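Local coordinates for protein PA1221 (Pseudomonas aeruginosa, PDB 4DG8) that is a member of the AMP-binding (ANL) enzyme family that also carries a phosphopantetheine attachment site and holds adenosine monophosphate in this crystal, at residues Q204-N210 and G230-N235; D255-A261 and L278-G284; H304-G308 and C319-V323. All coordinates share one frame; numbering follows the deposited sequence.

How the contacts relate
The three contacts follow one another along the chain, each closing before the next begins, and all lie within the AMP-binding enzyme region. Contact 1 pairs strands 206-209 and 231-234 of a four-stranded mixed sheet; contacts 2 and 3 belong to a five-stranded one, where strand 280-284 of contact 2 lies beside strand 304-309 of contact 3. The centres of contacts 1 and 2 are 11 Å apart, with strand 206-209 meeting strand 256-260 through backbone bonds; contacts 2 and 3 are 9 Å apart, and contacts 1 and 3, 19 Å, do not touch. The succession of strands thus leads toward the adenosine monophosphate pocket, which Gly284, Asn307 and Gly308 help to line.

Contact 1 of 3, residues Q204-N210 and G230-N235; sequences QMRFLVN and GCCVLN
Val209 and Leu234 lie side by side on one face of this parallel pair, their side chains pointing the same way, with Val209 CB 3.8 Å from Leu234 CD2. CG2 of Val209, anti to the carbonyl carbon, is the methyl that meets Cys232 CB, also at 3.8 Å. Strand 206-209, helix 217-226 and strand 231-234 form a beta-alpha-beta unit, and the helix covers this face through Ile222, Ala225 and Leu226, which makes it the tightly packed side. Between the strands five backbone bonds run from Met205 O to Asn235 N; the straightest is Val209 N to Val233 O, at 174°.

On the other face Leu208 and Val233 stay buried, Leu208 against Leu245 and Leu248 of helix 242-250, but the packing loosens toward the partly exposed Arg206 and the exposed Gln204. Arg206 bends at chi3 (66°), which lays its guanidinium over Cys231: the CB of Cys231 stands over one face of the group, toward its rim, 3.7 Å from Arg206 NH1. The charged end is held from outside, by a salt bridge from NH1 to Glu44 and a hydrogen bond from NH2 to the carbonyl of Arg252.

Just beyond the strands lies a pair of asparagines alongside each other, their amide planes 29° apart. Asn235 ND2 gives a hydrogen bond to Asn210 OD1 at 3.2 Å, and also reaches Gly238 O, while Asn235 OD1 takes Leu237 N. With both ends of its amide engaged, Asn235 is fixed in rotation, and the polar edge of the pair is tied to residues 237-238 just after the strand.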
loop_
_atom_site.group_PDB
_atom_site.type_symbol
_atom_site.label_atom_id
_atom_site.label_comp_id
_atom_site.label_asym_id
_atom_site.label_seq_id
_atom_site.Cartn_x
_atom_site.Cartn_y
_atom_site.Cartn_z
ATOM N N GLN A 204 -20.593 -2.819 10.950
ATOM C CA GLN A 204 -20.413 -1.360 10.968
ATOM C C GLN A 204 -19.199 -0.886 10.183
ATOM O O GLN A 204 -19.033 0.324 9.957
ATOM C CB GLN A 204 -20.327 -0.807 12.400
ATOM C CG GLN A 204 -21.617 -0.883 13.199
ATOM C CD GLN A 204 -21.688 0.207 14.253
ATOM O OE1 GLN A 204 -21.105 0.085 15.339
ATOM N NE2 GLN A 204 -22.388 1.297 13.927
ATOM N N MET A 205 -18.339 -1.826 9.802
ATOM C CA MET A 205 -17.205 -1.520 8.938
ATOM C C MET A 205 -16.457 -0.281 9.421
ATOM O O MET A 205 -16.249 0.660 8.646
ATOM C CB MET A 205 -17.653 -1.354 7.480
ATOM C CG MET A 205 -18.210 -2.651 6.869
ATOM S SD MET A 205 -16.929 -3.906 6.840
ATOM C CE MET A 205 -16.177 -3.595 5.234
ATOM N N ARG A 206 -16.039 -0.266 10.690
ATOM C CA ARG A 206 -15.342 0.918 11.161
ATOM C C ARG A 206 -13.846 0.654 11.097
ATOM O O ARG A 206 -13.243 0.077 12.008
ATOM C CB ARG A 206 -15.792 1.266 12.580
ATOM C CG ARG A 206 -17.290 1.611 12.678
ATOM C CD ARG A 206 -17.729 1.891 14.108
ATOM N NE ARG A 206 -17.108 3.100 14.650
ATOM C CZ ARG A 206 -17.591 4.333 14.514
ATOM N NH1 ARG A 206 -18.700 4.558 13.822
ATOM N NH2 ARG A 206 -16.948 5.355 15.054
ATOM N N PHE A 207 -13.239 1.187 10.041
ATOM C CA PHE A 207 -11.860 0.868 9.707
ATOM C C PHE A 207 -10.907 1.848 10.335
ATOM O O PHE A 207 -11.100 3.055 10.239
ATOM C CB PHE A 207 -11.640 0.865 8.190
ATOM C CG PHE A 207 -11.759 -0.476 7.581
ATOM C CD1 PHE A 207 -12.993 -0.946 7.145
ATOM C CD2 PHE A 207 -10.653 -1.299 7.478
ATOM C CE1 PHE A 207 -13.108 -2.205 6.602
ATOM C CE2 PHE A 207 -10.765 -2.566 6.924
ATOM C CZ PHE A 207 -11.982 -3.013 6.486
ATOM N N LEU A 208 -9.886 1.314 10.993
ATOM C CA LEU A 208 -8.759 2.105 11.402
ATOM C C LEU A 208 -8.096 2.629 10.130
ATOM O O LEU A 208 -7.758 1.857 9.238
ATOM C CB LEU A 208 -7.777 1.231 12.175
ATOM C CG LEU A 208 -6.444 1.912 12.481
ATOM C CD1 LEU A 208 -6.682 3.088 13.399
ATOM C CD2 LEU A 208 -5.467 0.935 13.113
ATOM N N VAL A 209 -7.950 3.942 10.039
ATOM C CA VAL A 209 -7.193 4.549 8.959
ATOM C C VAL A 209 -5.867 5.026 9.522
ATOM O O VAL A 209 -5.805 5.988 10.288
ATOM C CB VAL A 209 -7.945 5.722 8.312
ATOM C CG1 VAL A 209 -7.024 6.480 7.306
ATOM C CG2 VAL A 209 -9.213 5.230 7.651
ATOM N N ASN A 210 -4.822 4.309 9.130
ATOM C CA ASN A 210 -3.488 4.418 9.689
ATOM C C ASN A 210 -2.361 4.485 8.621
ATOM O O ASN A 210 -1.439 5.294 8.713
ATOM C CB ASN A 210 -3.269 3.326 10.748
ATOM C CG ASN A 210 -1.862 3.343 11.311
ATOM O OD1 ASN A 210 -1.449 4.310 11.953
ATOM N ND2 ASN A 210 -1.116 2.274 11.058
ATOM N N GLY A 230 -19.516 2.288 6.040
ATOM C CA GLY A 230 -18.786 2.233 7.303
ATOM C C GLY A 230 -18.133 3.560 7.641
ATOM O O GLY A 230 -18.454 4.593 7.043
ATOM N N CYS A 231 -17.225 3.545 8.610
ATOM C CA CYS A 231 -16.604 4.782 9.079
ATOM C C CYS A 231 -15.087 4.735 9.012
ATOM O O CYS A 231 -14.462 3.764 9.438
ATOM C CB CYS A 231 -17.030 5.103 10.520
ATOM S SG CYS A 231 -16.414 6.702 11.128
ATOM N N CYS A 232 -14.496 5.800 8.490
ATOM C CA CYS A 232 -13.060 5.916 8.537
ATOM C C CYS A 232 -12.727 6.483 9.904
ATOM O O CYS A 232 -13.008 7.649 10.194
ATOM C CB CYS A 232 -12.588 6.898 7.455
ATOM S SG CYS A 232 -12.743 6.227 5.807
ATOM N N VAL A 233 -12.074 5.669 10.724
ATOM C CA VAL A 233 -11.657 6.105 12.041
ATOM C C VAL A 233 -10.192 6.472 11.906
ATOM O O VAL A 233 -9.314 5.602 11.913
ATOM C CB VAL A 233 -11.778 4.941 13.042
ATOM C CG1 VAL A 233 -11.431 5.405 14.440
ATOM C CG2 VAL A 233 -13.206 4.369 13.009
ATOM N N LEU A 234 -9.926 7.773 11.864
ATOM C CA LEU A 234 -8.614 8.258 11.457
ATOM C C LEU A 234 -7.698 8.211 12.647
ATOM O O LEU A 234 -8.083 8.647 13.735
ATOM C CB LEU A 234 -8.699 9.709 10.971
ATOM C CG LEU A 234 -9.707 10.072 9.879
ATOM C CD1 LEU A 234 -9.543 11.557 9.498
ATOM C CD2 LEU A 234 -9.549 9.177 8.661
ATOM N N ASN A 235 -6.467 7.753 12.458
ATOM C CA ASN A 235 -5.543 7.873 13.553
ATOM C C ASN A 235 -4.868 9.222 13.420
ATOM O O ASN A 235 -3.875 9.376 12.702
ATOM C CB ASN A 235 -4.463 6.782 13.485
ATOM C CG ASN A 235 -3.324 7.030 14.487
ATOM O OD1 ASN A 235 -3.505 7.739 15.472
ATOM N ND2 ASN A 235 -2.152 6.455 14.228
#

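Contact 2 of 3, residues D255-A261 and L278-G284; sequences DSAWLTA and LRQLLTG
Asp255, Ala257 and Trp258 meet the 278-284 segment at its start, middle and end. The carbonyl of Asp255 takes two N-H groups, Arg279 N at 2.7 Å and Gln280 N at 3.3 Å, so this one oxygen receives the turn leading into strand 280-284. The carboxylate faces the neighbouring strand 206-209 and its own Ser256: OD1 accepts from Arg206 N and from Ser256 OG, the latter on its anti side and out of the carboxylate plane. The Ser256 hydroxyl accepts in turn from Gln280 NE2, 3.0 Å from OG, while Gln280 OE1 takes Phe201 N; a short polar chain therefore runs across the start of the two strands.

Ala257 has its backbone bonded on both sides, N to Gln280 O and O to Leu282 N, the second nearly straight at 170°. Its CB touches both Leu278 CD2 and Leu281 CD1. Further along the same face the Leu281 and Leu259 side chains cross at about a right angle, their CD1 methyls packed close, and Thr283 OG1, also on this face, donates to Leu259 O at 2.7 Å.

On the opposite face Trp258 holds CG anti to the backbone N (chi1 162°), which lets the indole reach along the neighbouring strand. Its CE3 lies 3.9 Å from Leu282 CB, and CH2 comes to 3.4 Å from Gly284 N, where the absence of a side chain lets the six-membered ring approach the backbone. Gly284 O receives Ala261 N, at the start of helix 261-270. Strand 256-260, that helix and strand 280-284 form a beta-alpha-beta crossover, whose last strand brings Gly284 to the adenosine monophosphate pocket.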
loop_
_atom_site.group_PDB
_atom_site.type_symbol
_atom_site.label_atom_id
_atom_site.label_comp_id
_atom_site.label_asym_id
_atom_site.label_seq_id
_atom_site.Cartn_x
_atom_site.Cartn_y
_atom_site.Cartn_z
ATOM N N ASP A 255 -13.596 -1.168 14.704
ATOM C CA ASP A 255 -13.734 -2.631 14.726
ATOM C C ASP A 255 -12.972 -3.430 13.644
ATOM O O ASP A 255 -13.024 -4.645 13.638
ATOM C CB ASP A 255 -15.217 -3.023 14.748
ATOM C CG ASP A 255 -15.983 -2.503 13.529
ATOM O OD1 ASP A 255 -15.363 -2.337 12.450
ATOM O OD2 ASP A 255 -17.210 -2.274 13.651
ATOM N N SER A 256 -12.313 -2.748 12.709
ATOM C CA SER A 256 -11.669 -3.408 11.580
ATOM C C SER A 256 -10.315 -2.753 11.371
ATOM O O SER A 256 -10.196 -1.531 11.456
ATOM C CB SER A 256 -12.494 -3.238 10.284
ATOM O OG SER A 256 -13.828 -3.717 10.426
ATOM N N ALA A 257 -9.285 -3.545 11.114
ATOM C CA ALA A 257 -7.983 -2.925 10.923
ATOM C C ALA A 257 -7.051 -3.720 10.038
ATOM O O ALA A 257 -7.108 -4.942 9.991
ATOM C CB ALA A 257 -7.317 -2.615 12.280
ATOM N N TRP A 258 -6.200 -2.993 9.333
ATOM C CA TRP A 258 -5.033 -3.561 8.689
ATOM C C TRP A 258 -3.817 -3.223 9.552
ATOM O O TRP A 258 -3.661 -2.091 10.010
ATOM C CB TRP A 258 -4.843 -2.968 7.287
ATOM C CG TRP A 258 -3.433 -3.174 6.758
ATOM C CD1 TRP A 258 -2.385 -2.296 6.845
ATOM C CD2 TRP A 258 -2.916 -4.354 6.117
ATOM N NE1 TRP A 258 -1.266 -2.849 6.278
ATOM C CE2 TRP A 258 -1.559 -4.111 5.829
ATOM C CE3 TRP A 258 -3.470 -5.597 5.767
ATOM C CZ2 TRP A 258 -0.743 -5.056 5.173
ATOM C CZ3 TRP A 258 -2.651 -6.544 5.128
ATOM C CH2 TRP A 258 -1.311 -6.260 4.833
ATOM N N LEU A 259 -2.982 -4.221 9.797
ATOM C CA LEU A 259 -1.706 -4.027 10.467
ATOM C C LEU A 259 -0.684 -4.855 9.723
ATOM O O LEU A 259 -0.804 -6.093 9.645
ATOM C CB LEU A 259 -1.763 -4.521 11.907
ATOM C CG LEU A 259 -2.800 -3.858 12.809
ATOM C CD1 LEU A 259 -2.831 -4.603 14.132
ATOM C CD2 LEU A 259 -2.474 -2.377 13.017
ATOM N N THR A 260 0.328 -4.188 9.193
ATOM C CA THR A 260 1.375 -4.906 8.513
ATOM C C THR A 260 2.061 -5.885 9.476
ATOM O O THR A 260 2.067 -5.682 10.700
ATOM C CB THR A 260 2.405 -3.968 7.851
ATOM O OG1 THR A 260 3.193 -4.738 6.944
ATOM C CG2 THR A 260 3.322 -3.340 8.901
ATOM N N ALA A 261 2.605 -6.957 8.910
ATOM C CA ALA A 261 3.149 -8.067 9.698
ATOM C C ALA A 261 4.049 -7.622 10.851
ATOM O O ALA A 261 3.854 -8.057 11.981
ATOM C CB ALA A 261 3.898 -9.022 8.802
ATOM N N LEU A 278 -11.352 -5.534 18.245
ATOM C CA LEU A 278 -11.320 -5.716 16.782
ATOM C C LEU A 278 -12.166 -6.915 16.358
ATOM O O LEU A 278 -12.069 -7.996 16.945
ATOM C CB LEU A 278 -9.887 -5.887 16.261
ATOM C CG LEU A 278 -8.994 -4.648 16.311
ATOM C CD1 LEU A 278 -7.598 -4.979 15.746
ATOM C CD2 LEU A 278 -9.636 -3.494 15.546
ATOM N N ARG A 279 -13.050 -6.698 15.387
ATOM C CA ARG A 279 -13.855 -7.780 14.822
ATOM C C ARG A 279 -13.113 -8.514 13.697
ATOM O O ARG A 279 -13.139 -9.741 13.604
ATOM C CB ARG A 279 -15.234 -7.266 14.370
ATOM C CG ARG A 279 -16.224 -7.018 15.533
ATOM C CD ARG A 279 -17.658 -6.720 15.044
ATOM N NE ARG A 279 -18.594 -7.125 16.086
ATOM C CZ ARG A 279 -19.519 -8.064 15.955
ATOM N NH1 ARG A 279 -19.700 -8.679 14.798
ATOM N NH2 ARG A 279 -20.287 -8.361 16.984
ATOM N N GLN A 280 -12.454 -7.747 12.840
ATOM C CA GLN A 280 -11.628 -8.328 11.782
ATOM C C GLN A 280 -10.306 -7.567 11.678
ATOM O O GLN A 280 -10.264 -6.324 11.635
ATOM C CB GLN A 280 -12.390 -8.377 10.437
ATOM C CG GLN A 280 -12.902 -7.020 9.971
ATOM C CD GLN A 280 -14.034 -7.061 8.932
ATOM O OE1 GLN A 280 -14.536 -8.126 8.544
ATOM N NE2 GLN A 280 -14.434 -5.870 8.470
ATOM N N LEU A 281 -9.227 -8.344 11.673
ATOM C CA LEU A 281 -7.867 -7.845 11.580
ATOM C C LEU A 281 -7.203 -8.506 10.371
ATOM O O LEU A 281 -7.140 -9.735 10.274
ATOM C CB LEU A 281 -7.105 -8.184 12.869
ATOM C CG LEU A 281 -5.626 -7.787 12.963
ATOM C CD1 LEU A 281 -5.393 -6.334 12.516
ATOM C CD2 LEU A 281 -5.104 -7.998 14.371
ATOM N N LEU A 282 -6.757 -7.688 9.433
ATOM C CA LEU A 282 -6.021 -8.163 8.267
ATOM C C LEU A 282 -4.572 -7.762 8.434
ATOM O O LEU A 282 -4.264 -6.658 8.890
ATOM C CB LEU A 282 -6.600 -7.588 6.969
ATOM C CG LEU A 282 -8.110 -7.810 6.816
ATOM C CD1 LEU A 282 -8.870 -6.615 7.381
ATOM C CD2 LEU A 282 -8.470 -8.016 5.375
ATOM N N THR A 283 -3.686 -8.692 8.117
ATOM C CA THR A 283 -2.255 -8.474 8.238
ATOM C C THR A 283 -1.568 -9.122 7.036
ATOM O O THR A 283 -2.214 -9.814 6.248
ATOM C CB THR A 283 -1.700 -9.047 9.553
ATOM O OG1 THR A 283 -0.310 -8.719 9.647
ATOM C CG2 THR A 283 -1.873 -10.569 9.594
ATOM N N GLY A 284 -0.283 -8.842 6.855
ATOM C CA GLY A 284 0.411 -9.300 5.662
ATOM C C GLY A 284 1.522 -8.349 5.258
ATOM O O GLY A 284 2.093 -7.650 6.104
#

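Contact 3 of 3, residues H304-G308 and C319-V323; sequences HLVNG and CCHVV. With AMP (adenosine monophosphate), chain B.
The exocyclic N6 of adenosine monophosphate is gripped by two oxygens of one strand: Asn307 OD1 at 2.8 Å from N6 and Gly308 O at 2.9 Å from it. The bond to Gly308 O is the straighter, 163° against 137°; the N-H to the side-chain oxygen is more bent. Asn307 carries its amide anti to the backbone N (chi1 -176°), which sends OD1 out to the adenine, and its ND2 is held by Pro334 O; this second bond fixes which way the amide faces.

Through its backbone, Asn307 forms a hydrogen-bonded pair with His321 in the antiparallel arrangement of the two strands. Asn307 N reaches His321 O at 2.9 Å, and His321 N returns a bond to Asn307 O. Two residues away along each strand, toward the start of 304-309, Val323 N meets Leu305 O in an almost straight bond of 2.8 Å.

Val306 packs on the other face from the Asn307 amide, its CG1 against Cys320 CB at 3.7 Å and its CG2 at 4.2 Å from Val322 CG2. The His321 imidazole, on the Asn307 side, is hydrogen-bonded through NE2 to Asp327.

Strand 304-309 sits in the middle of the five-stranded sheet: on one flank strand 280-284 bonds to Val306 and Gly308, on the other strand 319-322 makes the hairpin, while helix 290-299 covers Leu305 and Val323 through Val293 and Leu297.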
loop_
_atom_site.group_PDB
_atom_site.type_symbol
_atom_site.label_atom_id
_atom_site.label_comp_id
_atom_site.label_asym_id
_atom_site.label_seq_id
_atom_site.Cartn_x
_atom_site.Cartn_y
_atom_site.Cartn_z
ATOM N N HIS A 304 -11.480 -12.552 13.850
ATOM C CA HIS A 304 -11.261 -13.027 12.493
ATOM C C HIS A 304 -10.000 -12.357 11.956
ATOM O O HIS A 304 -9.956 -11.141 11.756
ATOM C CB HIS A 304 -12.492 -12.768 11.607
ATOM C CG HIS A 304 -13.651 -13.669 11.920
ATOM N ND1 HIS A 304 -14.626 -13.339 12.840
ATOM C CD2 HIS A 304 -13.975 -14.900 11.453
ATOM C CE1 HIS A 304 -15.510 -14.320 12.912
ATOM N NE2 HIS A 304 -15.136 -15.279 12.082
ATOM N N LEU A 305 -8.973 -13.175 11.767
ATOM C CA LEU A 305 -7.693 -12.746 11.250
ATOM C C LEU A 305 -7.523 -13.181 9.786
ATOM O O LEU A 305 -7.778 -14.329 9.433
ATOM C CB LEU A 305 -6.592 -13.346 12.110
ATOM C CG LEU A 305 -5.161 -12.861 11.858
ATOM C CD1 LEU A 305 -5.074 -11.375 12.011
ATOM C CD2 LEU A 305 -4.210 -13.562 12.835
ATOM N N VAL A 306 -7.094 -12.251 8.938
ATOM C CA VAL A 306 -6.909 -12.534 7.516
ATOM C C VAL A 306 -5.465 -12.277 7.075
ATOM O O VAL A 306 -4.921 -11.192 7.319
ATOM C CB VAL A 306 -7.831 -11.651 6.673
ATOM C CG1 VAL A 306 -7.714 -12.001 5.185
ATOM C CG2 VAL A 306 -9.267 -11.780 7.168
ATOM N N ASN A 307 -4.860 -13.252 6.402
ATOM C CA ASN A 307 -3.548 -13.038 5.806
ATOM C C ASN A 307 -3.823 -12.525 4.390
ATOM O O ASN A 307 -4.345 -13.257 3.562
ATOM C CB ASN A 307 -2.758 -14.362 5.766
ATOM C CG ASN A 307 -1.330 -14.201 5.233
ATOM O OD1 ASN A 307 -0.869 -13.089 4.969
ATOM N ND2 ASN A 307 -0.610 -15.328 5.098
ATOM N N GLY A 308 -3.574 -11.235 4.152
ATOM C CA GLY A 308 -3.670 -10.696 2.805
ATOM C C GLY A 308 -2.334 -10.657 2.082
ATOM O O GLY A 308 -1.344 -10.154 2.625
ATOM N N CYS A 319 -4.418 -12.544 -3.129
ATOM C CA CYS A 319 -5.042 -13.614 -2.355
ATOM C C CYS A 319 -5.250 -13.216 -0.894
ATOM O O CYS A 319 -4.463 -12.457 -0.332
ATOM C CB CYS A 319 -4.190 -14.881 -2.406
ATOM S SG CYS A 319 -3.811 -15.468 -4.063
ATOM N N CYS A 320 -6.315 -13.732 -0.285
ATOM C CA CYS A 320 -6.476 -13.650 1.162
ATOM C C CYS A 320 -6.829 -15.006 1.723
ATOM O O CYS A 320 -7.371 -15.865 1.019
ATOM C CB CYS A 320 -7.559 -12.658 1.563
ATOM S SG CYS A 320 -7.165 -10.975 1.142
ATOM N N HIS A 321 -6.508 -15.187 3.000
ATOM C CA HIS A 321 -6.825 -16.427 3.704
ATOM C C HIS A 321 -7.351 -16.109 5.107
ATOM O O HIS A 321 -6.691 -15.431 5.884
ATOM C CB HIS A 321 -5.585 -17.329 3.782
ATOM C CG HIS A 321 -5.809 -18.604 4.533
ATOM N ND1 HIS A 321 -6.676 -19.582 4.095
ATOM C CD2 HIS A 321 -5.280 -19.058 5.696
ATOM C CE1 HIS A 321 -6.682 -20.578 4.962
ATOM N NE2 HIS A 321 -5.843 -20.285 5.941
ATOM N N VAL A 322 -8.545 -16.588 5.429
ATOM C CA VAL A 322 -9.041 -16.432 6.782
ATOM C C VAL A 322 -8.360 -17.494 7.644
ATOM O O VAL A 322 -8.459 -18.690 7.370
ATOM C CB VAL A 322 -10.576 -16.545 6.840
ATOM C CG1 VAL A 322 -11.042 -16.713 8.275
ATOM C CG2 VAL A 322 -11.222 -15.313 6.199
ATOM N N VAL A 323 -7.630 -17.049 8.662
ATOM C CA VAL A 323 -6.807 -17.960 9.446
ATOM C C VAL A 323 -7.637 -18.914 10.291
ATOM O O VAL A 323 -8.520 -18.471 11.018
ATOM C CB VAL A 323 -5.826 -17.198 10.361
ATOM C CG1 VAL A 323 -5.068 -18.205 11.257
ATOM C CG2 VAL A 323 -4.867 -16.373 9.528
HETATM P P AMP B . 3.521 -4.034 -2.098
HETATM O O1P AMP B . 4.320 -2.851 -1.596
HETATM O O2P AMP B . 2.134 -4.275 -1.517
HETATM O O3P AMP B . 3.447 -3.895 -3.608
HETATM O "O5'" AMP B . 4.387 -5.359 -1.955
HETATM C "C5'" AMP B . 3.972 -6.559 -2.578
HETATM C "C4'" AMP B . 4.904 -7.698 -2.264
HETATM O "O4'" AMP B . 5.002 -7.879 -0.826
HETATM C "C3'" AMP B . 4.476 -9.058 -2.782
HETATM O "O3'" AMP B . 4.785 -9.245 -4.159
HETATM C "C2'" AMP B . 5.206 -10.014 -1.849
HETATM O "O2'" AMP B . 6.573 -10.132 -2.229
HETATM C "C1'" AMP B . 5.135 -9.255 -0.521
HETATM N N9 AMP B . 3.970 -9.670 0.294
HETATM C C8 AMP B . 2.818 -8.965 0.406
HETATM N N7 AMP B . 1.928 -9.587 1.217
HETATM C C5 AMP B . 2.491 -10.728 1.642
HETATM C C6 AMP B . 2.088 -11.856 2.526
HETATM N N6 AMP B . 0.878 -11.882 3.115
HETATM N N1 AMP B . 2.976 -12.860 2.726
HETATM C C2 AMP B . 4.190 -12.830 2.136
HETATM N N3 AMP B . 4.619 -11.840 1.327
HETATM C C4 AMP B . 3.840 -10.774 1.040
HETATM O O HOH W 1 -9.584 -16.348 11.682
#